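PDB 5Y0S: thermotoga maritima TmcAL from Thermotoga maritima, which belongs to the HIGH nucleotidyl transferase family and is built around a Rossmann-like alpha/beta domain of the HUP type. Local coordinates for residues 18-23 / 189-194. Sequence-based numbering, arbitrary orientation.
Sequences LYHLTS and HTIKRV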
loop_
_atom_site.group_PDB
_atom_site.type_symbol
_atom_site.label_atom_id
_atom_site.label_comp_id
_atom_site.label_asym_id
_atom_site.label_seq_id
_atom_site.Cartn_x
_atom_site.Cartn_y
_atom_site.Cartn_z
ATOM N N LEU A 18 -22.234 29.472 -2.203
ATOM C CA LEU A 18 -22.892 30.249 -3.247
ATOM C C LEU A 18 -22.976 31.732 -2.821
ATOM O O LEU A 18 -22.614 32.634 -3.576
ATOM C CB LEU A 18 -24.286 29.694 -3.533
ATOM C CG LEU A 18 -25.102 30.556 -4.504
ATOM C CD1 LEU A 18 -24.353 30.703 -5.828
ATOM C CD2 LEU A 18 -26.488 29.976 -4.727
ATOM N N TYR A 19 -23.443 31.937 -1.592
ATOM C CA TYR A 19 -23.462 33.233 -0.894
ATOM C C TYR A 19 -22.133 34.001 -1.061
ATOM O O TYR A 19 -22.111 35.100 -1.598
ATOM C CB TYR A 19 -23.774 32.968 0.587
ATOM C CG TYR A 19 -23.885 34.154 1.536
ATOM C CD1 TYR A 19 -24.997 34.990 1.528
ATOM C CD2 TYR A 19 -22.900 34.385 2.494
ATOM C CE1 TYR A 19 -25.102 36.063 2.424
ATOM C CE2 TYR A 19 -22.996 35.442 3.393
ATOM C CZ TYR A 19 -24.094 36.279 3.352
ATOM O OH TYR A 19 -24.177 37.315 4.252
ATOM N N HIS A 20 -21.032 33.423 -0.597
ATOM C CA HIS A 20 -19.746 34.107 -0.636
ATOM C C HIS A 20 -19.203 34.273 -2.054
ATOM O O HIS A 20 -18.600 35.297 -2.373
ATOM C CB HIS A 20 -18.729 33.375 0.270
ATOM C CG HIS A 20 -19.085 33.449 1.731
ATOM N ND1 HIS A 20 -19.657 32.397 2.420
ATOM C CD2 HIS A 20 -18.991 34.469 2.620
ATOM C CE1 HIS A 20 -19.879 32.759 3.672
ATOM N NE2 HIS A 20 -19.486 34.013 3.818
ATOM N N LEU A 21 -19.430 33.292 -2.916
ATOM C CA LEU A 21 -18.973 33.416 -4.297
ATOM C C LEU A 21 -19.703 34.547 -4.997
ATOM O O LEU A 21 -19.096 35.326 -5.726
ATOM C CB LEU A 21 -19.183 32.113 -5.075
ATOM C CG LEU A 21 -18.754 32.131 -6.550
ATOM C CD1 LEU A 21 -17.280 32.490 -6.684
ATOM C CD2 LEU A 21 -19.015 30.764 -7.211
ATOM N N THR A 22 -21.009 34.640 -4.762
ATOM C CA THR A 22 -21.806 35.671 -5.409
ATOM C C THR A 22 -21.395 37.055 -4.931
ATOM O O THR A 22 -21.289 37.981 -5.722
ATOM C CB THR A 22 -23.314 35.464 -5.152
ATOM O OG1 THR A 22 -23.699 34.178 -5.661
ATOM C CG2 THR A 22 -24.124 36.530 -5.844
ATOM N N SER A 23 -21.162 37.191 -3.631
ATOM C CA SER A 23 -20.773 38.483 -3.064
ATOM C C SER A 23 -19.366 38.870 -3.569
ATOM O O SER A 23 -19.107 40.025 -3.873
ATOM C CB SER A 23 -20.816 38.433 -1.529
ATOM O OG SER A 23 -22.152 38.316 -1.051
ATOM N N HIS A 189 -8.750 40.952 -1.377
ATOM C CA HIS A 189 -9.902 41.504 -0.663
ATOM C C HIS A 189 -10.439 40.456 0.308
ATOM O O HIS A 189 -10.341 39.261 0.035
ATOM C CB HIS A 189 -11.039 41.909 -1.612
ATOM C CG HIS A 189 -10.599 42.615 -2.858
ATOM N ND1 HIS A 189 -10.917 43.931 -3.116
ATOM C CD2 HIS A 189 -9.911 42.175 -3.940
ATOM C CE1 HIS A 189 -10.422 44.279 -4.291
ATOM N NE2 HIS A 189 -9.801 43.234 -4.807
ATOM N N THR A 190 -11.015 40.899 1.427
ATOM C CA THR A 190 -11.693 39.993 2.335
ATOM C C THR A 190 -13.194 40.240 2.257
ATOM O O THR A 190 -13.646 41.347 1.935
ATOM C CB THR A 190 -11.251 40.144 3.839
ATOM O OG1 THR A 190 -11.750 41.376 4.384
ATOM C CG2 THR A 190 -9.761 40.110 3.999
ATOM N N ILE A 191 -13.959 39.191 2.530
ATOM C CA ILE A 191 -15.355 39.333 2.883
ATOM C C ILE A 191 -15.550 38.550 4.174
ATOM O O ILE A 191 -14.806 37.603 4.454
ATOM C CB ILE A 191 -16.301 38.826 1.777
ATOM C CG1 ILE A 191 -15.981 37.365 1.434
ATOM C CG2 ILE A 191 -16.175 39.711 0.554
ATOM C CD1 ILE A 191 -16.956 36.723 0.426
ATOM N N LYS A 192 -16.526 38.961 4.968
ATOM C CA LYS A 192 -16.754 38.340 6.261
ATOM C C LYS A 192 -17.413 36.979 6.060
ATOM O O LYS A 192 -18.466 36.870 5.409
ATOM C CB LYS A 192 -17.628 39.244 7.149
ATOM C CG LYS A 192 -17.998 38.665 8.513
ATOM C CD LYS A 192 -16.938 38.984 9.553
ATOM C CE LYS A 192 -17.362 38.566 10.955
ATOM N NZ LYS A 192 -17.205 37.101 11.161
ATOM N N ARG A 193 -16.779 35.947 6.608
ATOM C CA ARG A 193 -17.369 34.616 6.623
ATOM C C ARG A 193 -18.622 34.607 7.476
ATOM O O ARG A 193 -18.579 34.991 8.641
ATOM C CB ARG A 193 -16.383 33.579 7.165
ATOM C CG ARG A 193 -17.021 32.224 7.416
ATOM C CD ARG A 193 -16.121 31.310 8.235
ATOM N NE ARG A 193 -16.588 29.926 8.198
ATOM C CZ ARG A 193 -16.212 29.032 7.285
ATOM N NH1 ARG A 193 -15.354 29.376 6.330
ATOM N NH2 ARG A 193 -16.693 27.794 7.330
ATOM N N VAL A 194 -19.735 34.160 6.911
ATOM C CA VAL A 194 -20.914 33.948 7.733
ATOM C C VAL A 194 -21.362 32.493 7.600
ATOM O O VAL A 194 -21.176 31.863 6.561
ATOM C CB VAL A 194 -22.059 34.935 7.375
ATOM C CG1 VAL A 194 -21.532 36.095 6.539
ATOM C CG2 VAL A 194 -23.204 34.235 6.684
#
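His-20 and Ile-191 join a helix to a strand of the Rossmann-like HUP core: helix 15-28, which begins within the HIGH signature, packs beside strand 187-192, itself hydrogen-bonded in parallel to strand 98-103. The tight part centres on His-20. Its CG lies anti to the carbonyl carbon (chi1 -67°), which carries the imidazole out to where the strand gives way to loop. There Val-194 N donates to His-20 NE2 at 3.1 Å, nearly straight (165°) and close to the ring plane. Lys-192 O, also at the ring edge, is 3.4 Å from His-20 NE2, a weak alternative that would need a proton on NE2. Across CE1, His-20 ND1 bonds to Gly-16 O one turn back along the helix, so both ring nitrogens are engaged and the ring's rotation is fixed. A histidine suits this place because one flat group can link a helix carbonyl to a loop amide. Ile-191, beta-branched as befits a strand, extends its longer arm toward the helix; CD1 meets the edge of the imidazole at CD2 (3.7 Å), while Leu-27 and Val-100 take up more of its apolar surface.

The outer side is looser. Tyr-19 is exposed, and Val-194 is poorly ordered; Phe-207 touches both. Tyr-19 holds CG anti to its own N (chi1 -179°), placing CD2 3.6 Å above the centre of the His-20 ring, phenol edge to imidazole face. Farther out, the side chains of Val-194 and Tyr-19 cross at about a right angle, Tyr-19 CE2 being 3.5 Å from both Val-194 CG1 and CG2.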